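Local coordinates for protein glucose dehydrogenase (Serratia sp. FS14, PDB 7CDY) that belongs to the glucose/sorbosone dehydrogenase family of beta-propeller proteins and carries a bound calcium ion, at residues T334-R337 and D338-L342; P279-H283 and S284-G288. One frame throughout, in Å; residues are numbered along the deposited sequence.

Interaction 1: T334-R337 and D338-L342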
loop_
_atom_site.group_PDB
_atom_site.type_symbol
_atom_site.label_atom_id
_atom_site.label_comp_id
_atom_site.label_asym_id
_atom_site.label_seq_id
_atom_site.Cartn_x
_atom_site.Cartn_y
_atom_site.Cartn_z
ATOM N N THR A 334 5.975 -7.861 10.112
ATOM C CA THR A 334 7.008 -6.998 10.675
ATOM C C THR A 334 8.178 -6.874 9.711
ATOM O O THR A 334 8.577 -7.853 9.074
ATOM C CB THR A 334 7.482 -7.454 12.064
ATOM O OG1 THR A 334 8.285 -8.639 11.948
ATOM C CG2 THR A 334 6.302 -7.726 12.964
ATOM N N ASP A 335 8.716 -5.658 9.596
ATOM C CA ASP A 335 9.744 -5.351 8.595
ATOM C C ASP A 335 11.130 -5.501 9.210
ATOM O O ASP A 335 11.758 -4.539 9.656
ATOM C CB ASP A 335 9.563 -3.950 8.025
ATOM C CG ASP A 335 10.664 -3.584 7.034
ATOM O OD1 ASP A 335 11.186 -4.510 6.371
ATOM O OD2 ASP A 335 11.023 -2.390 6.933
ATOM N N GLU A 336 11.623 -6.733 9.194
ATOM C CA GLU A 336 12.961 -7.039 9.681
ATOM C C GLU A 336 13.473 -8.259 8.936
ATOM O O GLU A 336 12.731 -8.923 8.209
ATOM C CB GLU A 336 12.969 -7.292 11.190
ATOM C CG GLU A 336 11.992 -8.354 11.601
ATOM C CD GLU A 336 11.789 -8.445 13.098
ATOM O OE1 GLU A 336 12.788 -8.635 13.828
ATOM O OE2 GLU A 336 10.625 -8.339 13.544
ATOM N N ARG A 337 14.765 -8.543 9.120
ATOM C CA ARG A 337 15.373 -9.715 8.493
ATOM C C ARG A 337 14.705 -11.005 8.962
ATOM O O ARG A 337 14.410 -11.897 8.154
ATOM C CB ARG A 337 16.867 -9.741 8.809
ATOM C CG ARG A 337 17.699 -10.534 7.834
ATOM C CD ARG A 337 19.138 -10.576 8.280
ATOM N NE ARG A 337 20.030 -9.958 7.323
ATOM C CZ ARG A 337 21.320 -9.718 7.540
ATOM N NH1 ARG A 337 22.074 -9.147 6.605
ATOM N NH2 ARG A 337 21.864 -10.066 8.704
ATOM N N ASP A 338 14.481 -11.127 10.269
ATOM C CA ASP A 338 13.678 -12.213 10.834
ATOM C C ASP A 338 12.242 -11.719 11.013
ATOM O O ASP A 338 11.729 -11.546 12.119
ATOM C CB ASP A 338 14.290 -12.700 12.150
ATOM C CG ASP A 338 13.555 -13.893 12.738
ATOM O OD1 ASP A 338 12.843 -14.603 11.997
ATOM O OD2 ASP A 338 13.681 -14.118 13.962
ATOM N N GLY A 339 11.598 -11.475 9.872
ATOM C CA GLY A 339 10.267 -10.902 9.886
ATOM C C GLY A 339 9.226 -11.898 10.347
ATOM O O GLY A 339 9.367 -13.110 10.167
ATOM N N LYS A 340 8.155 -11.366 10.926
ATOM C CA LYS A 340 7.122 -12.165 11.569
ATOM C C LYS A 340 5.752 -11.914 10.944
ATOM O O LYS A 340 5.447 -10.804 10.485
ATOM C CB LYS A 340 7.021 -11.829 13.068
ATOM C CG LYS A 340 8.350 -11.808 13.836
ATOM C CD LYS A 340 9.072 -13.141 13.806
ATOM C CE LYS A 340 10.138 -13.221 14.909
ATOM N NZ LYS A 340 11.182 -12.171 14.733
ATOM N N LEU A 341 4.922 -12.959 10.963
ATOM C CA LEU A 341 3.487 -12.859 10.748
ATOM C C LEU A 341 2.821 -12.935 12.117
ATOM O O LEU A 341 3.036 -13.904 12.858
ATOM C CB LEU A 341 3.010 -14.019 9.869
ATOM C CG LEU A 341 1.501 -14.189 9.684
ATOM C CD1 LEU A 341 0.910 -13.042 8.873
ATOM C CD2 LEU A 341 1.225 -15.534 9.003
ATOM N N LEU A 342 2.030 -11.919 12.459
ATOM C CA LEU A 342 1.383 -11.822 13.762
ATOM C C LEU A 342 -0.129 -11.816 13.613
ATOM O O LEU A 342 -0.675 -11.190 12.697
ATOM C CB LEU A 342 1.772 -10.522 14.472
ATOM C CG LEU A 342 3.264 -10.260 14.649
ATOM C CD1 LEU A 342 3.483 -8.903 15.304
ATOM C CD2 LEU A 342 3.930 -11.370 15.456
HETATM O O HOH W 1 15.419 -9.422 12.453
#
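Thr334 lies against the backbone and the first side-chain carbons of Lys340, and its hydroxyl is bonded to two residues. With OG1 set between the backbone N and the carbonyl carbon (chi1 73°), the oxygen accepts the amide of Lys340, OG1 to N 2.9 Å, through an N-H...O angle of 146°. The same hydroxyl donates to Glu336, OG1 to OE2 2.8 Å, using the anti lone pair of the carboxylate, so a single oxygen is gripped from two residues. A backbone bond completes the pairing, Thr334 N to Lys340 O 3.0 Å, while the methyl of Thr334 packs across Leu342 at about a right angle, CG2 to CD1 3.8 Å. These contacts close a beta hairpin between strands 330-334 and 339-345. The latter strand also pairs with the N-terminal strand 3-19, consistent with the way many beta-propellers close their ring, with chain start and chain end in one sheet. Round the turn, the Lys340 chain, bent at chi2 (-60°) and chi4, folds its ammonium group back to Asp338, with NZ to the carbonyl O at 2.7 Å. Lys340 NZ also makes a weak bond to the carboxylate of Asp338, NZ to OD2 3.3 Å, as part of a salt bridge; the other oxygen, OD1, takes the backbone N of Gly10. Glu336 joins this charge network by a long salt bridge, OE1 to Lys340 NZ 4.0 Å, its CG and CD lying against the Asp338 carbonyl. A water that donates to Glu336 OE1 accepts the amide of Asp338, N to water O 2.9 Å.

Interaction 2: P279-H283 and S284-G288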
loop_
_atom_site.group_PDB
_atom_site.type_symbol
_atom_site.label_atom_id
_atom_site.label_comp_id
_atom_site.label_asym_id
_atom_site.label_seq_id
_atom_site.Cartn_x
_atom_site.Cartn_y
_atom_site.Cartn_z
ATOM N N PRO A 279 -16.192 -6.407 18.823
ATOM C CA PRO A 279 -17.099 -5.293 18.499
ATOM C C PRO A 279 -16.537 -3.925 18.837
ATOM O O PRO A 279 -16.876 -2.945 18.162
ATOM C CB PRO A 279 -18.356 -5.613 19.321
ATOM C CG PRO A 279 -18.270 -7.092 19.585
ATOM C CD PRO A 279 -16.814 -7.396 19.720
ATOM N N ALA A 280 -15.676 -3.830 19.853
ATOM C CA ALA A 280 -15.093 -2.544 20.214
ATOM C C ALA A 280 -14.210 -1.984 19.110
ATOM O O ALA A 280 -13.982 -0.770 19.063
ATOM C CB ALA A 280 -14.283 -2.675 21.504
ATOM N N TRP A 281 -13.710 -2.840 18.224
ATOM C CA TRP A 281 -12.849 -2.403 17.137
ATOM C C TRP A 281 -13.619 -2.015 15.885
ATOM O O TRP A 281 -13.013 -1.482 14.950
ATOM C CB TRP A 281 -11.848 -3.508 16.790
ATOM C CG TRP A 281 -10.645 -3.557 17.676
ATOM C CD1 TRP A 281 -10.356 -2.738 18.728
ATOM C CD2 TRP A 281 -9.552 -4.475 17.568
ATOM N NE1 TRP A 281 -9.148 -3.091 19.284
ATOM C CE2 TRP A 281 -8.636 -4.157 18.591
ATOM C CE3 TRP A 281 -9.261 -5.537 16.707
ATOM C CZ2 TRP A 281 -7.446 -4.862 18.770
ATOM C CZ3 TRP A 281 -8.081 -6.235 16.890
ATOM C CH2 TRP A 281 -7.191 -5.895 17.911
ATOM N N ARG A 282 -14.925 -2.273 15.832
ATOM C CA ARG A 282 -15.691 -1.920 14.646
ATOM C C ARG A 282 -15.659 -0.412 14.439
ATOM O O ARG A 282 -15.660 0.364 15.399
ATOM C CB ARG A 282 -17.132 -2.424 14.771
ATOM C CG ARG A 282 -17.235 -3.951 14.783
ATOM C CD ARG A 282 -18.686 -4.441 14.830
ATOM N NE ARG A 282 -19.545 -3.730 13.890
ATOM C CZ ARG A 282 -19.558 -3.940 12.579
ATOM N NH1 ARG A 282 -18.760 -4.853 12.043
ATOM N NH2 ARG A 282 -20.371 -3.234 11.801
ATOM N N HIS A 283 -15.584 -0.004 13.172
ATOM C CA HIS A 283 -15.490 1.403 12.790
ATOM C C HIS A 283 -14.156 2.037 13.189
ATOM O O HIS A 283 -14.064 3.251 13.366
ATOM C CB HIS A 283 -16.703 2.222 13.251
ATOM C CG HIS A 283 -17.989 1.748 12.647
ATOM N ND1 HIS A 283 -18.321 1.982 11.329
ATOM C CD2 HIS A 283 -19.000 1.012 13.166
ATOM C CE1 HIS A 283 -19.493 1.431 11.069
ATOM N NE2 HIS A 283 -19.927 0.837 12.167
ATOM N N SER A 284 -13.119 1.217 13.314
ATOM C CA SER A 284 -11.754 1.682 13.499
ATOM C C SER A 284 -10.938 1.399 12.243
ATOM O O SER A 284 -11.235 0.472 11.480
ATOM C CB SER A 284 -11.093 1.009 14.707
ATOM O OG SER A 284 -11.583 1.546 15.926
ATOM N N LEU A 285 -9.892 2.204 12.058
ATOM C CA LEU A 285 -8.928 2.059 10.975
ATOM C C LEU A 285 -7.573 1.795 11.614
ATOM O O LEU A 285 -7.121 2.572 12.462
ATOM C CB LEU A 285 -8.886 3.344 10.147
ATOM C CG LEU A 285 -7.789 3.445 9.090
ATOM C CD1 LEU A 285 -7.942 2.310 8.090
ATOM C CD2 LEU A 285 -7.837 4.800 8.392
ATOM N N PHE A 286 -6.946 0.694 11.240
ATOM C CA PHE A 286 -5.658 0.308 11.797
ATOM C C PHE A 286 -4.546 0.577 10.788
ATOM O O PHE A 286 -4.683 0.263 9.598
ATOM C CB PHE A 286 -5.680 -1.178 12.156
ATOM C CG PHE A 286 -6.522 -1.493 13.353
ATOM C CD1 PHE A 286 -7.880 -1.765 13.228
ATOM C CD2 PHE A 286 -5.961 -1.499 14.613
ATOM C CE1 PHE A 286 -8.653 -2.052 14.342
ATOM C CE2 PHE A 286 -6.719 -1.794 15.732
ATOM C CZ PHE A 286 -8.074 -2.071 15.590
ATOM N N ILE A 287 -3.437 1.144 11.271
ATOM C CA ILE A 287 -2.323 1.565 10.427
ATOM C C ILE A 287 -1.019 1.159 11.099
ATOM O O ILE A 287 -0.838 1.404 12.293
ATOM C CB ILE A 287 -2.355 3.092 10.215
ATOM C CG1 ILE A 287 -3.619 3.501 9.436
ATOM C CG2 ILE A 287 -1.074 3.574 9.525
ATOM C CD1 ILE A 287 -3.872 5.005 9.434
ATOM N N GLY A 288 -0.099 0.554 10.360
ATOM C CA GLY A 288 1.185 0.209 10.944
ATOM C C GLY A 288 2.102 1.416 11.049
ATOM O O GLY A 288 2.015 2.364 10.268
HETATM O O HOH W 2 -14.013 1.355 16.983
#
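A type II beta turn from Trp281 to Ser284 leads the chain out of the short 3-10 segment 279-281 and into strand 284-289. Its geometry is clear at His283, whose positive phi of 68° suits the third position of such a turn. The closing bond is weak: Ser284 N reaches Trp281 O at 3.2 Å, with a bent N-H...O angle. Ser284 CB also presses on that carbonyl, 3.2 Å from Trp281 O. A water held in the turn reinforces it. The Ser284 hydroxyl donates to this water, OG to water O 2.7 Å, and the water in turn donates to the carbonyls of Ala280 and Arg282, so one water bridges the 3-10 segment, the turn and the strand; OG is also hydrogen-bonded to Arg297 NH1, of strand 294-301. The aromatic part of the contact runs from the first residue of the turn to Phe286, two residues along the strand from Ser284. There Phe286 and Trp281 form a T-shaped (edge-to-face) pair, the six-membered ring of Trp281 and the Phe286 ring having centroids 4.8 Å apart and planes at 63°. Phe286 CZ leads, standing over the centre of the indole face and nearest to Trp281 CD2 at 3.4 Å. In Trp281, CG sits beside the backbone N (chi1 -82°), which turns the indole so that one face meets the CZ edge of Phe286. Trp281 also meets the ring of Phe278, and both members of the pair touch Leu330 of strand 330-334. Strand 284-289 itself runs between strands 267-273 and 294-301, with Phe286 against Tyr273 on the first and against Leu295 and Arg297 on the second.

Both contacts are local, each on the approach to a strand of an antiparallel sheet, but interaction 1 is a hairpin held mainly by polar bonds, whereas interaction 2 joins a turn to an aromatic pair. In chain order, interaction 2 closes before interaction 1 opens. Their centres are 22 Å apart, and their nearest atoms, about 9 Å apart, do not touch. Strand 330-334 relates them: Leu330 packs on Trp281 and Phe286, and Thr334 at its other end belongs to interaction 1. Asp335 in turn touches Leu290, just past strand 284-289. The calcium ion is bound by Glu217 and Tyr227, neither of which belongs to 334-342 or 279-288.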